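Local structure of amino acid adenylation domain-containing protein (Bacillus stratosphericus LAMA 585, 6ULY) at residues Val94-Ser99 / Val174-Thr179; Met277-Glu282 / Ile310-His315; Leu383-Pro388 / Glu448-Leu453. The protein probably selects an alpha-keto acid and activates it as the acyl adenylate for a module of a nonribosomal depsipeptide synthetase. All coordinates share one frame; numbering follows the deposited sequence.

Contact 1: residues Val94-Ser99 / Val174-Thr179; sequences VPTLVS and VFFILT
Strand 94-97 runs beside strand 173-178 in parallel, with P95 and L97 bonded to F176 and the segment axes 18° apart. The two are neighbours in the mixed sheet of the adenylation domain, where strand 94-97 has strand 70-74 on its other side. F176 supplies both of the stronger bonds. Its N donates to P95 O at 2.6 Å, in a short bond lying almost straight out from the carbonyl. Its O accepts L97 N at 2.9 Å, with the donor well above the carbonyl plane. A weak bond from L178 N to L97 O continues the pairing.

T96 and F176 point to one face of the sheet, L97 and I177 to the other. With CG1 anti to the backbone N (chi1 -171°), V94 sets this methyl against F176 CD2 at 3.4 Å and also near F175 CA. F176 also meets Y422, the rings inclined to each other, and its side chain touches L121. On the L97 face the main feature is a CH-pi contact. L97 CD1 sits over one face of the F175 ring, 4.1 Å from its centroid. F175 also packs on F85 of helix 78-91, which covers this face.

Beyond L178 the chain enters the glycine-rich loop that, in this family, is associated with the phosphates of ATP. A water lies between L97 O and L178 O, 3.0 Å from the former. V98 CG2 presses on L178 CD2 at 3.5 Å, closer than usual for two methyl carbons.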
loop_
_atom_site.group_PDB
_atom_site.type_symbol
_atom_site.label_atom_id
_atom_site.label_comp_id
_atom_site.label_asym_id
_atom_site.label_seq_id
_atom_site.Cartn_x
_atom_site.Cartn_y
_atom_site.Cartn_z
ATOM N N VAL A 94 4.813 -16.233 21.895
ATOM C CA VAL A 94 5.383 -15.440 20.808
ATOM C C VAL A 94 5.065 -13.966 21.031
ATOM O O VAL A 94 3.928 -13.532 20.787
ATOM C CB VAL A 94 4.847 -15.902 19.442
ATOM C CG1 VAL A 94 5.608 -15.224 18.327
ATOM C CG2 VAL A 94 4.947 -17.410 19.306
ATOM N N PRO A 95 6.024 -13.156 21.470
ATOM C CA PRO A 95 5.753 -11.726 21.624
ATOM C C PRO A 95 5.501 -11.059 20.287
ATOM O O PRO A 95 6.095 -11.412 19.267
ATOM C CB PRO A 95 7.036 -11.184 22.266
ATOM C CG PRO A 95 7.722 -12.367 22.831
ATOM C CD PRO A 95 7.381 -13.499 21.918
ATOM N N THR A 96 4.625 -10.066 20.310
ATOM C CA THR A 96 4.383 -9.189 19.170
ATOM C C THR A 96 4.963 -7.824 19.522
ATOM O O THR A 96 4.359 -7.057 20.276
ATOM C CB THR A 96 2.897 -9.105 18.856
ATOM O OG1 THR A 96 2.371 -10.431 18.713
ATOM C CG2 THR A 96 2.671 -8.319 17.579
ATOM N N LEU A 97 6.137 -7.527 18.975
ATOM C CA LEU A 97 6.845 -6.293 19.287
ATOM C C LEU A 97 6.257 -5.159 18.458
ATOM O O LEU A 97 6.414 -5.130 17.233
ATOM C CB LEU A 97 8.337 -6.459 19.015
ATOM C CG LEU A 97 8.991 -7.710 19.613
ATOM C CD1 LEU A 97 10.495 -7.672 19.403
ATOM C CD2 LEU A 97 8.658 -7.844 21.086
ATOM N N VAL A 98 5.570 -4.232 19.122
ATOM C CA VAL A 98 5.034 -3.040 18.473
ATOM C C VAL A 98 4.967 -1.923 19.503
ATOM O O VAL A 98 4.551 -2.134 20.647
ATOM C CB VAL A 98 3.651 -3.307 17.838
ATOM C CG1 VAL A 98 2.665 -3.804 18.878
ATOM C CG2 VAL A 98 3.126 -2.048 17.147
ATOM N N SER A 99 5.386 -0.732 19.091
ATOM C CA SER A 99 5.401 0.403 20.002
ATOM C C SER A 99 3.989 0.730 20.466
ATOM O O SER A 99 3.004 0.464 19.772
ATOM C CB SER A 99 6.016 1.627 19.326
ATOM O OG SER A 99 5.289 1.969 18.160
ATOM N N VAL A 174 9.830 -17.207 17.431
ATOM C CA VAL A 174 10.297 -16.608 18.675
ATOM C C VAL A 174 9.604 -15.279 18.959
ATOM O O VAL A 174 9.334 -14.962 20.118
ATOM C CB VAL A 174 11.834 -16.448 18.655
ATOM C CG1 VAL A 174 12.264 -15.430 17.604
ATOM C CG2 VAL A 174 12.352 -16.069 20.046
ATOM N N PHE A 175 9.306 -14.489 17.926
ATOM C CA PHE A 175 8.475 -13.305 18.114
ATOM C C PHE A 175 7.972 -12.802 16.768
ATOM O O PHE A 175 8.534 -13.107 15.713
ATOM C CB PHE A 175 9.226 -12.181 18.850
ATOM C CG PHE A 175 10.402 -11.618 18.095
ATOM C CD1 PHE A 175 10.223 -10.665 17.104
ATOM C CD2 PHE A 175 11.690 -12.017 18.400
ATOM C CE1 PHE A 175 11.305 -10.145 16.415
ATOM C CE2 PHE A 175 12.774 -11.501 17.716
ATOM C CZ PHE A 175 12.580 -10.560 16.723
ATOM N N PHE A 176 6.887 -12.034 16.832
ATOM C CA PHE A 176 6.427 -11.203 15.735
ATOM C C PHE A 176 6.963 -9.785 15.902
ATOM O O PHE A 176 7.229 -9.330 17.016
ATOM C CB PHE A 176 4.899 -11.149 15.690
ATOM C CG PHE A 176 4.245 -12.472 15.434
ATOM C CD1 PHE A 176 4.251 -13.028 14.167
ATOM C CD2 PHE A 176 3.601 -13.148 16.455
ATOM C CE1 PHE A 176 3.638 -14.242 13.926
ATOM C CE2 PHE A 176 2.988 -14.360 16.223
ATOM C CZ PHE A 176 3.005 -14.910 14.951
ATOM N N ILE A 177 7.104 -9.079 14.785
ATOM C CA ILE A 177 7.458 -7.665 14.821
ATOM C C ILE A 177 6.780 -6.976 13.646
ATOM O O ILE A 177 6.734 -7.510 12.533
ATOM C CB ILE A 177 8.987 -7.444 14.811
ATOM C CG1 ILE A 177 9.305 -5.946 14.884
ATOM C CG2 ILE A 177 9.625 -8.062 13.586
ATOM C CD1 ILE A 177 10.715 -5.635 15.377
ATOM N N LEU A 178 6.243 -5.791 13.909
ATOM C CA LEU A 178 5.457 -5.064 12.928
ATOM C C LEU A 178 6.337 -4.103 12.142
ATOM O O LEU A 178 7.260 -3.495 12.689
ATOM C CB LEU A 178 4.325 -4.307 13.621
ATOM C CG LEU A 178 2.995 -5.060 13.729
ATOM C CD1 LEU A 178 3.167 -6.522 14.109
ATOM C CD2 LEU A 178 2.101 -4.363 14.746
ATOM N N THR A 179 6.044 -3.979 10.850
ATOM C CA THR A 179 6.822 -3.128 9.957
ATOM C C THR A 179 6.508 -1.654 10.179
ATOM O O THR A 179 5.385 -1.300 10.533
ATOM C CB THR A 179 6.556 -3.479 8.487
ATOM O OG1 THR A 179 5.147 -3.415 8.228
ATOM C CG2 THR A 179 7.065 -4.875 8.170
HETATM O O HOH W 1 7.294 -2.756 15.662
#

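Contact 2: residues Met277-Glu282 / Ile310-His315; sequences MINDYE and IHRFLH
N279, F313 and R312 carry this contact between the end of helix 272-279, with the turn after it, and helix 307-317. N279 reaches across at the level of F313, where the backbones come nearest. Its OD1 lies 3.2 Å from F313 CA and 3.6 Å from F313 CB. OD1 is also near F313 N, but the angle is too poor for a hydrogen bond. The amide is held by its other end: ND2 donates to T309 O, one turn earlier in the second helix. The same ND2 rests 3.8 Å from R312 CB, so the amide lies against the root of the arginine chain.

F313 has CG anti to the backbone N (chi1 -172°), which brings its ring beside I278. I278 meets one corner of this ring, its CB 3.7 Å from F313 CE2. CG2 of I278 is almost as close to the same atom.

R312 bends at chi2 (72°), which brings its guanidinium to E282, the last residue of the type I turn N279-E282. R312 NH2 and E282 OE1 form a salt bridge at 2.8 Å. Its hydrogen bond is weak, with an angle at the proton of only 123°. The carboxylate and guanidinium planes are nearly perpendicular. E282 OE2 has a second charged partner, R557 from the C-terminal part of the chain. The carboxylate is thus shared between two arginines.

F313 also meets F275 of the first helix edge-to-face. It touches M298 of strand 297-301 and I327 of strand 327-333, so helix 307-317 lies against the mixed sheet that holds these strands, with helix 272-279 packed beside it.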
loop_
_atom_site.group_PDB
_atom_site.type_symbol
_atom_site.label_atom_id
_atom_site.label_comp_id
_atom_site.label_asym_id
_atom_site.label_seq_id
_atom_site.Cartn_x
_atom_site.Cartn_y
_atom_site.Cartn_z
ATOM N N MET A 277 20.686 15.411 15.329
ATOM C CA MET A 277 20.152 16.120 16.487
ATOM C C MET A 277 21.275 16.569 17.413
ATOM O O MET A 277 21.275 17.707 17.894
ATOM C CB MET A 277 19.159 15.232 17.242
ATOM C CG MET A 277 17.827 15.039 16.541
ATOM S SD MET A 277 16.676 13.998 17.469
ATOM C CE MET A 277 16.120 15.135 18.732
ATOM N N ILE A 278 22.248 15.690 17.668
ATOM C CA ILE A 278 23.383 16.058 18.511
ATOM C C ILE A 278 24.165 17.203 17.878
ATOM O O ILE A 278 24.594 18.137 18.566
ATOM C CB ILE A 278 24.278 14.831 18.766
ATOM C CG1 ILE A 278 23.522 13.771 19.572
ATOM C CG2 ILE A 278 25.554 15.234 19.495
ATOM C CD1 ILE A 278 23.371 14.104 21.044
ATOM N N ASN A 279 24.359 17.153 16.556
ATOM C CA ASN A 279 25.085 18.223 15.879
ATOM C C ASN A 279 24.396 19.571 16.049
ATOM O O ASN A 279 25.055 20.615 15.987
ATOM C CB ASN A 279 25.241 17.898 14.393
ATOM C CG ASN A 279 26.164 16.721 14.151
ATOM O OD1 ASN A 279 26.937 16.336 15.027
ATOM N ND2 ASN A 279 26.093 16.147 12.957
ATOM N N ASP A 280 23.078 19.576 16.260
ATOM C CA ASP A 280 22.366 20.832 16.469
ATOM C C ASP A 280 22.730 21.498 17.788
ATOM O O ASP A 280 22.324 22.642 18.014
ATOM C CB ASP A 280 20.853 20.604 16.425
ATOM C CG ASP A 280 20.353 20.209 15.046
ATOM O OD1 ASP A 280 21.006 20.561 14.038
ATOM O OD2 ASP A 280 19.295 19.548 14.973
ATOM N N TYR A 281 23.475 20.815 18.659
ATOM C CA TYR A 281 23.829 21.315 19.979
ATOM C C TYR A 281 25.315 21.646 20.090
ATOM O O TYR A 281 25.911 21.476 21.155
ATOM C CB TYR A 281 23.450 20.297 21.055
ATOM C CG TYR A 281 21.968 20.153 21.306
ATOM C CD1 TYR A 281 21.356 20.808 22.368
ATOM C CD2 TYR A 281 21.182 19.348 20.493
ATOM C CE1 TYR A 281 19.998 20.675 22.607
ATOM C CE2 TYR A 281 19.826 19.207 20.723
ATOM C CZ TYR A 281 19.238 19.873 21.779
ATOM O OH TYR A 281 17.888 19.734 22.009
ATOM N N GLU A 282 25.934 22.116 19.004
ATOM C CA GLU A 282 27.371 22.370 19.051
ATOM C C GLU A 282 27.714 23.445 20.075
ATOM O O GLU A 282 28.764 23.379 20.726
ATOM C CB GLU A 282 27.892 22.768 17.671
ATOM C CG GLU A 282 27.406 24.113 17.170
ATOM C CD GLU A 282 28.056 24.506 15.858
ATOM O OE1 GLU A 282 29.140 23.968 15.547
ATOM O OE2 GLU A 282 27.481 25.348 15.138
ATOM N N ILE A 310 27.798 12.501 9.834
ATOM C CA ILE A 310 28.697 11.703 10.660
ATOM C C ILE A 310 30.035 12.409 10.831
ATOM O O ILE A 310 30.643 12.360 11.906
ATOM C CB ILE A 310 28.872 10.292 10.066
ATOM C CG1 ILE A 310 29.419 10.363 8.641
ATOM C CG2 ILE A 310 27.552 9.537 10.097
ATOM C CD1 ILE A 310 29.498 9.011 7.949
ATOM N N HIS A 311 30.519 13.080 9.782
ATOM C CA HIS A 311 31.797 13.776 9.886
ATOM C C HIS A 311 31.713 14.912 10.897
ATOM O O HIS A 311 32.604 15.078 11.739
ATOM C CB HIS A 311 32.226 14.307 8.520
ATOM C CG HIS A 311 33.557 14.992 8.537
ATOM N ND1 HIS A 311 33.702 16.348 8.334
ATOM C CD2 HIS A 311 34.805 14.509 8.748
ATOM C CE1 HIS A 311 34.981 16.669 8.410
ATOM N NE2 HIS A 311 35.672 15.571 8.659
ATOM N N ARG A 312 30.647 15.712 10.826
ATOM C CA ARG A 312 30.460 16.776 11.807
ATOM C C ARG A 312 30.302 16.197 13.207
ATOM O O ARG A 312 30.817 16.753 14.182
ATOM C CB ARG A 312 29.243 17.624 11.433
ATOM C CG ARG A 312 29.033 18.846 12.312
ATOM C CD ARG A 312 30.082 19.910 12.039
ATOM N NE ARG A 312 30.215 20.848 13.151
ATOM C CZ ARG A 312 31.130 21.810 13.210
ATOM N NH1 ARG A 312 31.999 21.969 12.218
ATOM N NH2 ARG A 312 31.178 22.617 14.262
ATOM N N PHE A 313 29.593 15.075 13.320
ATOM C CA PHE A 313 29.422 14.418 14.611
ATOM C C PHE A 313 30.769 14.027 15.206
ATOM O O PHE A 313 31.023 14.250 16.395
ATOM C CB PHE A 313 28.526 13.194 14.428
ATOM C CG PHE A 313 28.106 12.532 15.704
ATOM C CD1 PHE A 313 28.894 11.552 16.284
ATOM C CD2 PHE A 313 26.896 12.853 16.296
ATOM C CE1 PHE A 313 28.495 10.924 17.442
ATOM C CE2 PHE A 313 26.490 12.229 17.452
ATOM C CZ PHE A 313 27.293 11.263 18.029
ATOM N N LEU A 314 31.649 13.445 14.387
ATOM C CA LEU A 314 32.965 13.045 14.877
ATOM C C LEU A 314 33.826 14.260 15.201
ATOM O O LEU A 314 34.616 14.236 16.153
ATOM C CB LEU A 314 33.660 12.160 13.843
ATOM C CG LEU A 314 32.968 10.835 13.511
ATOM C CD1 LEU A 314 33.563 10.224 12.249
ATOM C CD2 LEU A 314 33.068 9.860 14.679
ATOM N N HIS A 315 33.690 15.330 14.416
ATOM C CA HIS A 315 34.467 16.540 14.657
ATOM C C HIS A 315 34.026 17.220 15.948
ATOM O O HIS A 315 34.859 17.596 16.781
ATOM C CB HIS A 315 34.320 17.482 13.460
ATOM C CG HIS A 315 35.169 18.712 13.538
ATOM N ND1 HIS A 315 34.668 19.940 13.912
ATOM C CD2 HIS A 315 36.483 18.907 13.273
ATOM C CE1 HIS A 315 35.638 20.837 13.884
ATOM N NE2 HIS A 315 36.750 20.235 13.499
#

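Contact 3: residues Leu383-Pro388 / Glu448-Leu453; sequences LGKPIP and EGRLTL. With QA7 (5'-O-{(S)-hydroxy[(4-methyl-2-oxopentanoyl)oxy]phosphoryl}adenosine), chain C.
L451 is bonded through both its N and its O to two successive residues, L383 and G384. L383 N donates to L451 O at 2.8 Å, nearly in line with the carbonyl. L451 N donates to G384 O at 2.9 Å, coming from above that carbonyl's plane. Two residues thus face one, which is a classic beta bulge. It joins strand 385-386, at the edge of the mixed sheet, to strand 450-456, at the edge of the five-stranded antiparallel sheet. G384 has a positive phi (96°) with an extended psi, a combination that favours glycine. R450 CA adds a CA-H...O contact to G384 O at 3.3 Å.

Beyond the bulge, K385 and R450 cross at a slant, touching through their aliphatic parts, CG to CG at 3.6 Å. K385 NZ stands at the edge of the R450 guanidinium, 3.9 Å from NH1. R450 NE forms a salt bridge with E382, which probably offsets part of the like-charge repulsion. P386 CD closes this end, 3.4 Å from G449 O.

At the other end the contact is apolar and faces the ligand. L383 CD1 and L453 CD2 approach at 4.1 Å, the two side chains crossing at about a right angle. F331 of strand 327-333 touches both leucines. In L383, CG lies anti to the carbonyl carbon (chi1 -56°), and CD1 ends 3.6 Å from the adenine amino nitrogen N24 of the keto acyl adenylate. L453 CD2 meets C21 of the same ring system.

The leucine methyls can give the adenine van der Waals contact but no hydrogen bonds. Polar recognition of the adenylate therefore rests on other groups, among them D442 OD1, A330 O and S334 N.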
loop_
_atom_site.group_PDB
_atom_site.type_symbol
_atom_site.label_atom_id
_atom_site.label_comp_id
_atom_site.label_asym_id
_atom_site.label_seq_id
_atom_site.Cartn_x
_atom_site.Cartn_y
_atom_site.Cartn_z
ATOM N N LEU A 383 27.952 1.086 3.206
ATOM C CA LEU A 383 27.387 0.361 4.333
ATOM C C LEU A 383 28.109 -0.951 4.603
ATOM O O LEU A 383 27.754 -1.657 5.554
ATOM C CB LEU A 383 25.890 0.116 4.099
ATOM C CG LEU A 383 25.084 1.396 3.836
ATOM C CD1 LEU A 383 23.596 1.098 3.722
ATOM C CD2 LEU A 383 25.328 2.450 4.918
ATOM N N GLY A 384 29.115 -1.291 3.804
ATOM C CA GLY A 384 30.053 -2.339 4.155
ATOM C C GLY A 384 29.699 -3.688 3.562
ATOM O O GLY A 384 28.735 -3.857 2.810
ATOM N N LYS A 385 30.526 -4.662 3.921
ATOM C CA LYS A 385 30.378 -6.020 3.437
ATOM C C LYS A 385 29.284 -6.750 4.208
ATOM O O LYS A 385 29.001 -6.419 5.365
ATOM C CB LYS A 385 31.688 -6.789 3.581
ATOM C CG LYS A 385 32.813 -6.271 2.712
ATOM C CD LYS A 385 33.910 -7.309 2.543
ATOM C CE LYS A 385 34.993 -6.817 1.591
ATOM N NZ LYS A 385 35.639 -5.564 2.081
ATOM N N PRO A 386 28.668 -7.759 3.596
ATOM C CA PRO A 386 27.680 -8.557 4.325
ATOM C C PRO A 386 28.318 -9.254 5.514
ATOM O O PRO A 386 29.496 -9.612 5.494
ATOM C CB PRO A 386 27.195 -9.573 3.283
ATOM C CG PRO A 386 27.648 -9.051 1.967
ATOM C CD PRO A 386 28.871 -8.247 2.221
ATOM N N ILE A 387 27.521 -9.457 6.557
ATOM C CA ILE A 387 27.976 -10.227 7.710
ATOM C C ILE A 387 28.103 -11.682 7.273
ATOM O O ILE A 387 27.538 -12.065 6.237
ATOM C CB ILE A 387 27.022 -10.080 8.905
ATOM C CG1 ILE A 387 25.614 -10.566 8.546
ATOM C CG2 ILE A 387 26.991 -8.630 9.383
ATOM C CD1 ILE A 387 24.653 -10.564 9.737
ATOM N N PRO A 388 28.837 -12.517 8.005
ATOM C CA PRO A 388 28.897 -13.939 7.656
ATOM C C PRO A 388 27.505 -14.529 7.496
ATOM O O PRO A 388 26.586 -14.222 8.258
ATOM C CB PRO A 388 29.643 -14.561 8.839
ATOM C CG PRO A 388 30.496 -13.463 9.359
ATOM C CD PRO A 388 29.733 -12.183 9.127
ATOM N N GLU A 448 33.379 -3.439 -4.572
ATOM C CA GLU A 448 34.355 -4.212 -3.804
ATOM C C GLU A 448 33.665 -5.085 -2.761
ATOM O O GLU A 448 34.189 -5.298 -1.663
ATOM C CB GLU A 448 35.389 -3.300 -3.138
ATOM C CG GLU A 448 36.162 -2.416 -4.109
ATOM C CD GLU A 448 37.010 -3.208 -5.086
ATOM O OE1 GLU A 448 37.550 -4.266 -4.694
ATOM O OE2 GLU A 448 37.132 -2.773 -6.252
ATOM N N GLY A 449 32.479 -5.589 -3.096
ATOM C CA GLY A 449 31.730 -6.439 -2.194
ATOM C C GLY A 449 31.005 -5.710 -1.089
ATOM O O GLY A 449 30.429 -6.365 -0.212
ATOM N N ARG A 450 31.010 -4.381 -1.103
ATOM C CA ARG A 450 30.399 -3.573 -0.058
ATOM C C ARG A 450 29.141 -2.912 -0.604
ATOM O O ARG A 450 29.163 -2.319 -1.688
ATOM C CB ARG A 450 31.388 -2.523 0.455
ATOM C CG ARG A 450 32.686 -3.128 0.995
ATOM C CD ARG A 450 33.604 -2.079 1.602
ATOM N NE ARG A 450 34.060 -1.097 0.620
ATOM C CZ ARG A 450 35.229 -1.142 -0.017
ATOM N NH1 ARG A 450 36.088 -2.127 0.212
ATOM N NH2 ARG A 450 35.541 -0.191 -0.887
ATOM N N LEU A 451 28.047 -3.023 0.145
ATOM C CA LEU A 451 26.764 -2.489 -0.289
ATOM C C LEU A 451 26.687 -0.991 -0.032
ATOM O O LEU A 451 27.176 -0.493 0.985
ATOM C CB LEU A 451 25.625 -3.193 0.448
ATOM C CG LEU A 451 24.216 -2.645 0.231
ATOM C CD1 LEU A 451 23.755 -2.902 -1.202
ATOM C CD2 LEU A 451 23.259 -3.265 1.232
ATOM N N THR A 452 26.052 -0.273 -0.955
ATOM C CA THR A 452 25.770 1.147 -0.777
ATOM C C THR A 452 24.344 1.393 -1.249
ATOM O O THR A 452 24.038 1.198 -2.430
ATOM C CB THR A 452 26.761 2.022 -1.548
ATOM O OG1 THR A 452 28.072 1.871 -0.991
ATOM C CG2 THR A 452 26.363 3.481 -1.472
ATOM N N LEU A 453 23.476 1.794 -0.326
ATOM C CA LEU A 453 22.094 2.095 -0.669
ATOM C C LEU A 453 21.995 3.491 -1.265
ATOM O O LEU A 453 22.673 4.421 -0.820
ATOM C CB LEU A 453 21.198 1.982 0.564
ATOM C CG LEU A 453 20.437 0.665 0.733
ATOM C CD1 LEU A 453 21.309 -0.527 0.404
ATOM C CD2 LEU A 453 19.902 0.543 2.148
HETATM C C01 QA7 C . 20.721 -1.373 10.948
HETATM C C02 QA7 C . 19.362 -1.402 11.538
HETATM C C03 QA7 C . 19.221 -2.582 12.460
HETATM C C04 QA7 C . 18.429 -1.304 10.374
HETATM C C05 QA7 C . 17.188 -2.139 10.396
HETATM C C06 QA7 C . 15.867 -1.488 10.150
HETATM C C10 QA7 C . 14.192 -1.275 7.116
HETATM C C11 QA7 C . 14.310 -0.336 6.118
HETATM C C12 QA7 C . 15.219 -0.912 4.953
HETATM C C13 QA7 C . 15.725 0.082 4.450
HETATM C C14 QA7 C . 15.825 1.228 5.628
HETATM C C16 QA7 C . 17.707 0.689 6.982
HETATM C C18 QA7 C . 19.236 1.902 6.124
HETATM C C19 QA7 C . 20.380 2.597 5.745
HETATM C C21 QA7 C . 19.244 3.592 4.102
HETATM C C23 QA7 C . 18.120 2.116 5.434
HETATM N N15 QA7 C . 17.176 1.353 6.002
HETATM N N17 QA7 C . 18.965 1.010 7.074
HETATM N N20 QA7 C . 20.340 3.409 4.746
HETATM N N22 QA7 C . 18.157 2.984 4.412
HETATM N N24 QA7 C . 21.572 2.385 6.448
HETATM O O07 QA7 C . 14.724 -2.196 10.032
HETATM O O09 QA7 C . 13.380 -0.847 8.144
HETATM O O25 QA7 C . 15.108 0.841 6.583
HETATM O O26 QA7 C . 14.945 0.738 3.432
HETATM O O27 QA7 C . 14.543 -1.800 3.944
HETATM O O28 QA7 C . 12.651 -1.110 10.543
HETATM O O29 QA7 C . 12.580 -2.853 9.148
HETATM O O30 QA7 C . 15.838 -0.365 10.061
HETATM O O31 QA7 C . 17.268 -3.259 10.555
HETATM P P08 QA7 C . 13.327 -1.711 9.456
#

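How the contacts relate
The three contacts follow one another along the chain, and none touches another. Contacts 2 and 3 come closest, with nearest atoms about 8 Å apart and centres 25 Å apart. Contacts 1 and 2 lie on opposite sides of the chain's centre, their own centres 33 Å apart. The adenylate relates contacts 1 and 3. Contact 3 touches its adenine directly through L383 and L453. Contact 1 stays one step back, with the I177 side chain about 7 Å from the ligand. Contact 2 supplies no pocket residue. It is tied to contact 3 through strand 327-333, whose residues I327 and F331 touch contacts 2 and 3 respectively.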